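Local atomic coordinates of ADP-ribosylation factor guanine nucleotide-exchange factor SEC7 (Saccharomyces cerevisiae, PDB entry 4OIY), a protein that activates the small GTPase ARF1 at the trans-Golgi network by promoting guanine nucleotide exchange, thereby supporting vesicle budding and Golgi traffic. Residues D90-F95 and S139-N144; F99-E104 and R110-F115; Y134-S139 and D177-L182. One frame throughout, in Å; residues are numbered along the deposited sequence. Where two conformers were deposited one is given.

How the contacts relate
All three contacts lie in the all-helical catalytic Sec7 domain of this much longer exchange factor. Contact 1 joins helix 88-96 to helix 130-148; contact 2 folds the 99-104 loop onto helix 105-122, the helix that follows it; contact 3 sets helix 130-148 against helix 176-188. Contact 2 is nested along the chain within the loop closed by contact 1 and precedes contact 3, whereas contacts 1 and 3 interleave and share Ser139. Their centres lie about 12 Å (1 and 2), 9 Å (1 and 3) and 18 Å (2 and 3) apart. Leu92 packs on Met112 and Phe115, which also touch Ser137; Met112 meets Leu101 too, consistent with a loop anchored on the helical core.

Contact 1 of 3, residues D90-F95 and S139-N144; sequences DALRSF and SLIMLN
Leu92 and Leu140 bring two helical backbones closest together here, with their CA atoms 8.6 Å apart, as segment 90-95 of helix 88-96 passes segment 139-144 of helix 130-148. Both CA-CB bonds point toward the opposing segment, and a single methyl of Leu92 does the touching. Its CD2 lies 3.8 Å from CB of Leu140 and 4.2 Å from CG1 of Ile141, fitting between two consecutive residues of the other helix. The anti placement of CG relative to the backbone N of Leu92 (chi1 -161°) carries the branched end across the gap. Leu140 meets it obliquely with the root of its side chain, whereas Ile141 crosses it at about a right angle with the CG1 branch. Leucine suits the central place because its fork is wide: CD2 serves this contact, while Met112 and Phe115 of helix 105-122 pack against the same residue. Phe161 of helix 158-164 packs against Leu140. Away from the join, Arg93 and Asp90 form a salt bridge within helix 88-96: NH1 donates to OD1 at 2.7 Å, OD1 lying in the guanidinium plane, and NH2 reaches the backbone O of Asn189. The join itself is purely apolar, resting on dispersion and the exclusion of water, so it depends on the shape and size of the three aliphatic chains rather than on directed bonds.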
# COMPACT_ATOMS: atom_id res chain seq x y z
N ASP A 90 -10.53 -0.62 5.69
CA ASP A 90 -10.89 -0.54 4.28
C ASP A 90 -9.86 0.25 3.49
O ASP A 90 -9.52 -0.12 2.36
CB ASP A 90 -12.31 0.01 4.12
CG ASP A 90 -13.38 -1.06 4.35
OD1 ASP A 90 -13.06 -2.27 4.26
OD2 ASP A 90 -14.52 -0.70 4.63
N ALA A 91 -9.32 1.30 4.09
CA ALA A 91 -8.24 2.06 3.47
C ALA A 91 -6.99 1.21 3.28
O ALA A 91 -6.42 1.18 2.21
CB ALA A 91 -7.92 3.31 4.28
N LEU A 92 -6.59 0.50 4.34
CA LEU A 92 -5.44 -0.39 4.27
C LEU A 92 -5.62 -1.50 3.22
O LEU A 92 -4.67 -1.86 2.51
CB LEU A 92 -5.20 -1.03 5.64
CG LEU A 92 -3.84 -1.64 5.93
CD1 LEU A 92 -2.76 -0.58 5.84
CD2 LEU A 92 -3.87 -2.29 7.30
N ARG A 93 -6.84 -2.05 3.12
CA ARG A 93 -7.11 -3.11 2.15
C ARG A 93 -6.93 -2.58 0.74
O ARG A 93 -6.27 -3.20 -0.10
CB ARG A 93 -8.51 -3.72 2.33
CG ARG A 93 -8.69 -4.97 1.47
CD ARG A 93 -9.98 -5.76 1.66
NE ARG A 93 -10.25 -6.22 3.03
CZ ARG A 93 -11.01 -5.56 3.90
NH1 ARG A 93 -11.57 -4.40 3.58
NH2 ARG A 93 -11.21 -6.06 5.11
N SER A 94 -7.51 -1.42 0.47
CA SER A 94 -7.39 -0.78 -0.84
C SER A 94 -5.93 -0.53 -1.19
O SER A 94 -5.47 -0.83 -2.29
CB SER A 94 -8.17 0.54 -0.86
OG SER A 94 -7.92 1.25 -2.06
N PHE A 95 -5.19 -0.00 -0.22
CA PHE A 95 -3.79 0.35 -0.41
C PHE A 95 -2.90 -0.89 -0.62
O PHE A 95 -2.18 -0.99 -1.62
CB PHE A 95 -3.32 1.15 0.80
CG PHE A 95 -1.92 1.68 0.68
CD1 PHE A 95 -1.55 2.48 -0.38
CD2 PHE A 95 -0.98 1.42 1.67
CE1 PHE A 95 -0.25 2.98 -0.48
CE2 PHE A 95 0.31 1.91 1.59
CZ PHE A 95 0.67 2.70 0.51
N SER A 139 -0.28 -3.21 13.43
CA SER A 139 -1.03 -4.17 14.23
C SER A 139 -2.09 -4.86 13.38
O SER A 139 -2.35 -6.05 13.56
CB SER A 139 -1.66 -3.47 15.43
OG SER A 139 -2.36 -4.38 16.24
N LEU A 140 -2.70 -4.11 12.47
CA LEU A 140 -3.71 -4.66 11.58
C LEU A 140 -3.10 -5.62 10.57
O LEU A 140 -3.69 -6.64 10.26
CB LEU A 140 -4.47 -3.54 10.86
CG LEU A 140 -5.39 -2.71 11.75
CD1 LEU A 140 -5.84 -1.44 11.06
CD2 LEU A 140 -6.59 -3.54 12.21
N ILE A 141 -1.91 -5.29 10.05
CA ILE A 141 -1.21 -6.20 9.13
C ILE A 141 -0.87 -7.51 9.84
O ILE A 141 -1.05 -8.60 9.29
CB ILE A 141 0.07 -5.55 8.56
CG1 ILE A 141 -0.30 -4.45 7.56
CG2 ILE A 141 0.95 -6.60 7.87
CD1 ILE A 141 0.84 -3.52 7.22
N MET A 142 -0.40 -7.41 11.08
CA MET A 142 -0.06 -8.61 11.86
C MET A 142 -1.29 -9.46 12.16
O MET A 142 -1.24 -10.68 12.10
CB MET A 142 0.64 -8.24 13.16
CG MET A 142 0.99 -9.45 13.99
SD MET A 142 2.05 -9.06 15.39
CE MET A 142 1.08 -7.98 16.40
N LEU A 143 -2.39 -8.79 12.51
CA LEU A 143 -3.64 -9.49 12.80
C LEU A 143 -4.09 -10.23 11.55
O LEU A 143 -4.49 -11.39 11.62
CB LEU A 143 -4.72 -8.49 13.22
CG LEU A 143 -6.11 -9.09 13.41
CD1 LEU A 143 -6.15 -10.08 14.56
CD2 LEU A 143 -7.14 -7.99 13.62
N ASN A 144 -4.00 -9.55 10.41
CA ASN A 144 -4.42 -10.13 9.14
C ASN A 144 -3.64 -11.41 8.84
O ASN A 144 -4.22 -12.42 8.45
CB ASN A 144 -4.19 -9.13 8.00
CG ASN A 144 -4.76 -9.61 6.69
OD1 ASN A 144 -5.97 -9.81 6.56
ND2 ASN A 144 -3.89 -9.81 5.71

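Contact 2 of 3, residues F99-E104 and R110-F115; sequences FRLPGE and RFMLKF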
# COMPACT_ATOMS: atom_id res chain seq x y z
N PHE A 99 -0.09 -3.16 -4.44
CA PHE A 99 1.34 -3.43 -4.64
C PHE A 99 1.80 -4.40 -3.55
O PHE A 99 1.10 -4.60 -2.56
CB PHE A 99 2.15 -2.13 -4.55
CG PHE A 99 2.19 -1.55 -3.17
CD1 PHE A 99 1.12 -0.82 -2.67
CD2 PHE A 99 3.29 -1.75 -2.36
CE1 PHE A 99 1.16 -0.30 -1.38
CE2 PHE A 99 3.34 -1.23 -1.07
CZ PHE A 99 2.27 -0.50 -0.58
N ARG A 100 2.97 -5.00 -3.74
CA ARG A 100 3.58 -5.82 -2.69
C ARG A 100 4.59 -5.02 -1.89
O ARG A 100 5.53 -4.46 -2.45
CB ARG A 100 4.29 -7.03 -3.30
CG ARG A 100 4.80 -8.02 -2.27
CD ARG A 100 5.51 -9.20 -2.90
NE ARG A 100 6.91 -8.92 -3.21
CZ ARG A 100 7.79 -9.82 -3.65
NH1 ARG A 100 7.42 -11.08 -3.84
NH2 ARG A 100 9.03 -9.46 -3.89
N LEU A 101 4.40 -4.97 -0.57
CA LEU A 101 5.37 -4.31 0.30
C LEU A 101 6.73 -4.97 0.13
O LEU A 101 6.81 -6.20 0.08
CB LEU A 101 4.95 -4.40 1.77
CG LEU A 101 3.90 -3.39 2.26
CD1 LEU A 101 3.39 -3.82 3.62
CD2 LEU A 101 4.46 -1.98 2.34
N PRO A 102 7.80 -4.15 0.03
CA PRO A 102 9.17 -4.68 0.04
C PRO A 102 9.52 -5.33 1.36
O PRO A 102 8.73 -5.30 2.32
CB PRO A 102 10.04 -3.44 -0.14
CG PRO A 102 9.16 -2.42 -0.75
CD PRO A 102 7.78 -2.70 -0.23
N GLY A 103 10.72 -5.89 1.41
CA GLY A 103 11.17 -6.67 2.54
C GLY A 103 11.71 -5.86 3.69
O GLY A 103 11.39 -6.13 4.84
N GLU A 104 12.55 -4.87 3.41
CA GLU A 104 13.26 -4.21 4.50
C GLU A 104 12.36 -3.24 5.24
O GLU A 104 11.53 -2.55 4.64
CB GLU A 104 14.58 -3.57 4.06
CG GLU A 104 14.50 -2.21 3.43
CD GLU A 104 15.82 -1.82 2.79
OE1 GLU A 104 16.22 -0.64 2.90
OE2 GLU A 104 16.47 -2.70 2.19
N ARG A 110 8.38 3.80 5.31
CA ARG A 110 8.08 4.91 4.39
C ARG A 110 6.66 4.81 3.83
O ARG A 110 5.91 5.80 3.84
CB ARG A 110 9.11 4.97 3.25
CG ARG A 110 10.52 5.35 3.68
CD ARG A 110 11.31 5.91 2.50
NE ARG A 110 11.73 4.91 1.52
CZ ARG A 110 12.82 4.14 1.65
NH1 ARG A 110 13.12 3.27 0.71
NH2 ARG A 110 13.60 4.24 2.72
N PHE A 111 6.29 3.63 3.34
CA PHE A 111 4.93 3.40 2.84
C PHE A 111 3.89 3.66 3.92
O PHE A 111 2.88 4.35 3.68
CB PHE A 111 4.74 1.96 2.36
CG PHE A 111 5.40 1.66 1.05
CD1 PHE A 111 4.74 1.91 -0.15
CD2 PHE A 111 6.66 1.09 1.01
CE1 PHE A 111 5.33 1.60 -1.35
CE2 PHE A 111 7.25 0.77 -0.20
CZ PHE A 111 6.59 1.04 -1.38
N MET A 112 4.10 3.10 5.11
CA MET A 112 3.07 3.11 6.13
C MET A 112 2.93 4.48 6.76
O MET A 112 1.82 4.86 7.15
CB MET A 112 3.31 2.00 7.16
CG MET A 112 3.39 0.61 6.51
SD MET A 112 2.11 0.26 5.27
CE MET A 112 0.71 0.44 6.34
N LEU A 113 4.02 5.24 6.84
CA LEU A 113 3.92 6.62 7.34
C LEU A 113 3.15 7.50 6.37
O LEU A 113 2.30 8.29 6.79
CB LEU A 113 5.29 7.23 7.66
CG LEU A 113 5.24 8.67 8.19
CD1 LEU A 113 4.41 8.78 9.47
CD2 LEU A 113 6.66 9.18 8.40
N LYS A 114 3.42 7.36 5.07
CA LYS A 114 2.69 8.14 4.07
C LYS A 114 1.22 7.73 4.03
O LYS A 114 0.34 8.59 3.92
CB LYS A 114 3.32 7.98 2.70
CG LYS A 114 2.65 8.79 1.60
CD LYS A 114 2.71 10.30 1.82
CE LYS A 114 1.99 11.01 0.68
NZ LYS A 114 1.85 12.47 0.87
N PHE A 115 0.95 6.43 4.10
CA PHE A 115 -0.43 5.95 4.21
C PHE A 115 -1.13 6.61 5.40
O PHE A 115 -2.24 7.13 5.26
CB PHE A 115 -0.48 4.43 4.36
CG PHE A 115 -1.81 3.92 4.79
CD1 PHE A 115 -2.82 3.75 3.86
CD2 PHE A 115 -2.08 3.64 6.12
CE1 PHE A 115 -4.07 3.32 4.24
CE2 PHE A 115 -3.33 3.21 6.52
CZ PHE A 115 -4.33 3.05 5.57
O HOH W 1 15.68 1.83 1.31
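The CE2 corner of the Phe99 ring lies over one face of Phe111, 3.4 Å above the plane and displaced toward the rim. The two planes are near parallel, 19° apart, but slid until the rings barely overlap, with centroids separated by 4.8 Å. Flat phenylalanine rings suit such a buried layer. Pro102 and Leu101 approach the Phe111 ring obliquely: Pro102, whose ring offers apolar carbons, brings CD to 3.5 Å from CE2, and Leu101 CD2 sits 3.9 Å from CB of Phe111, the methylene that carries the ring. Leu101 CD2 also looks toward Met112 SD at 4.4 Å. With chi1 at 69°, Phe99 has CG between its backbone N and carbonyl carbon, which turns the ring to Phe111. The FRLPGE sequence of the loop is a signature of Sec7 domains; in relatives this loop, leading into the next helix, supplies the glutamic finger used in nucleotide exchange. An alanine at Phe111 would remove the ring on which Phe99 and Pro102 rest, and is likely to open a gap between the loop and helix 105-122. Glu104 occupies the N-cap position of that helix. One water bridges it to Arg110, donating to Glu104 OE1 at 3.0 Å and accepting from Arg110 NH1 at 3.0 Å, in the guanidinium plane. OE1 also receives Gln106 NE2. Leu63 of helix 56-64 and Met74 of helix 68-79 pack against Phe111 as well.

Contact 3 of 3, residues Y134-S139 and D177-L182; sequences YVLSYS and DFLEGL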
# COMPACT_ATOMS: atom_id res chain seq x y z
N TYR A 134 -0.44 5.16 12.01
CA TYR A 134 0.79 4.48 11.63
C TYR A 134 0.98 3.18 12.41
O TYR A 134 1.09 2.11 11.83
CB TYR A 134 1.98 5.42 11.85
CG TYR A 134 3.37 4.84 11.63
CD1 TYR A 134 3.85 4.58 10.35
CD2 TYR A 134 4.24 4.63 12.70
CE1 TYR A 134 5.12 4.09 10.15
CE2 TYR A 134 5.51 4.14 12.50
CZ TYR A 134 5.96 3.87 11.23
OH TYR A 134 7.24 3.39 11.04
N VAL A 135 0.98 3.27 13.74
CA VAL A 135 1.21 2.06 14.54
C VAL A 135 0.06 1.07 14.44
O VAL A 135 0.27 -0.15 14.44
CB VAL A 135 1.54 2.35 16.02
CG1 VAL A 135 2.79 3.21 16.13
CG2 VAL A 135 0.36 2.96 16.75
N LEU A 136 -1.17 1.58 14.35
CA LEU A 136 -2.33 0.72 14.23
C LEU A 136 -2.26 -0.09 12.94
O LEU A 136 -2.66 -1.25 12.92
CB LEU A 136 -3.62 1.55 14.28
CG LEU A 136 -4.94 0.78 14.19
CD1 LEU A 136 -5.00 -0.31 15.25
CD2 LEU A 136 -6.11 1.74 14.34
N SER A 137 -1.73 0.51 11.87
CA SER A 137 -1.62 -0.18 10.59
C SER A 137 -0.75 -1.43 10.69
O SER A 137 -1.07 -2.45 10.11
CB SER A 137 -1.10 0.76 9.51
OG SER A 137 -2.04 1.79 9.28
N TYR A 138 0.36 -1.35 11.43
CA TYR A 138 1.20 -2.54 11.63
C TYR A 138 0.48 -3.63 12.42
O TYR A 138 0.60 -4.81 12.12
CB TYR A 138 2.51 -2.20 12.33
CG TYR A 138 3.46 -1.47 11.43
CD1 TYR A 138 4.34 -2.17 10.61
CD2 TYR A 138 3.46 -0.09 11.38
CE1 TYR A 138 5.20 -1.50 9.76
CE2 TYR A 138 4.32 0.59 10.55
CZ TYR A 138 5.19 -0.12 9.74
OH TYR A 138 6.03 0.56 8.90
N SER A 139 -0.28 -3.21 13.43
CA SER A 139 -1.03 -4.17 14.23
C SER A 139 -2.09 -4.86 13.38
O SER A 139 -2.35 -6.05 13.56
CB SER A 139 -1.66 -3.47 15.43
OG SER A 139 -2.36 -4.38 16.24
N ASP A 177 -14.57 -0.91 21.84
CA ASP A 177 -15.56 -1.14 20.78
C ASP A 177 -15.00 -0.78 19.40
O ASP A 177 -15.31 -1.45 18.42
CB ASP A 177 -16.85 -0.37 21.04
CG ASP A 177 -17.99 -0.83 20.15
OD1 ASP A 177 -18.45 -1.98 20.33
OD2 ASP A 177 -18.40 -0.06 19.25
N PHE A 178 -14.19 0.27 19.34
CA PHE A 178 -13.58 0.71 18.09
C PHE A 178 -12.62 -0.35 17.57
O PHE A 178 -12.68 -0.72 16.40
CB PHE A 178 -12.86 2.04 18.28
CG PHE A 178 -12.10 2.49 17.07
CD1 PHE A 178 -12.76 3.03 15.98
CD2 PHE A 178 -10.72 2.36 17.03
CE1 PHE A 178 -12.06 3.44 14.87
CE2 PHE A 178 -10.01 2.77 15.91
CZ PHE A 178 -10.67 3.31 14.83
N LEU A 179 -11.75 -0.84 18.45
CA LEU A 179 -10.79 -1.87 18.06
C LEU A 179 -11.48 -3.19 17.72
O LEU A 179 -11.08 -3.87 16.78
CB LEU A 179 -9.74 -2.07 19.15
CG LEU A 179 -8.71 -0.94 19.32
CD1 LEU A 179 -7.77 -1.23 20.48
CD2 LEU A 179 -7.91 -0.72 18.04
N GLU A 180 -12.52 -3.55 18.48
CA GLU A 180 -13.26 -4.78 18.18
C GLU A 180 -13.86 -4.72 16.77
O GLU A 180 -13.84 -5.71 16.05
CB GLU A 180 -14.36 -5.03 19.20
CG GLU A 180 -15.10 -6.35 18.98
CD GLU A 180 -16.01 -6.73 20.13
OE1 GLU A 180 -16.78 -7.70 19.96
OE2 GLU A 180 -15.94 -6.09 21.21
N GLY A 181 -14.38 -3.56 16.39
CA GLY A 181 -14.90 -3.35 15.05
C GLY A 181 -13.85 -3.63 13.98
O GLY A 181 -14.11 -4.35 13.03
N LEU A 182 -12.66 -3.07 14.15
CA LEU A 182 -11.60 -3.29 13.18
C LEU A 182 -11.16 -4.76 13.14
O LEU A 182 -10.92 -5.30 12.06
CB LEU A 182 -10.39 -2.40 13.48
CG LEU A 182 -10.62 -0.88 13.48
CD1 LEU A 182 -9.31 -0.16 13.75
CD2 LEU A 182 -11.23 -0.43 12.17
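Leu136 alone carries the side of helix 130-148 in this contact, touching three residues of helix 176-188. The aliphatic contacts divide between its two methyls: CD2 meets CD1 of Leu182 at 3.8 Å, and CD1 meets CD2 of Leu179 at 4.1 Å, both pairs crossing at a slant. Having CG anti to the backbone N (chi1 -179°) turns this fork to face helix 176-188. The aromatic contact is looser. CD2 of Leu136 stands at the edge of the Phe178 ring, near its plane, 4.3 Å from CE2. Phe178, Leu179 and Leu182 suit their places because residues one, three and four positions apart fall on the same side of a helix and together form an apolar surface for the leucine. The axes of these two segments come no nearer than 12.7 Å and run 45° apart, a wide spacing bridged by leucine methyls and a phenylalanine ring rather than by close backbones. Neighbouring elements complete the junction: Ile88 of helix 88-96 packs against both Leu136 and Leu182, and Leu162 of helix 158-164 against Leu179, while Phe127 and Asn165 from loops adjoin Leu136.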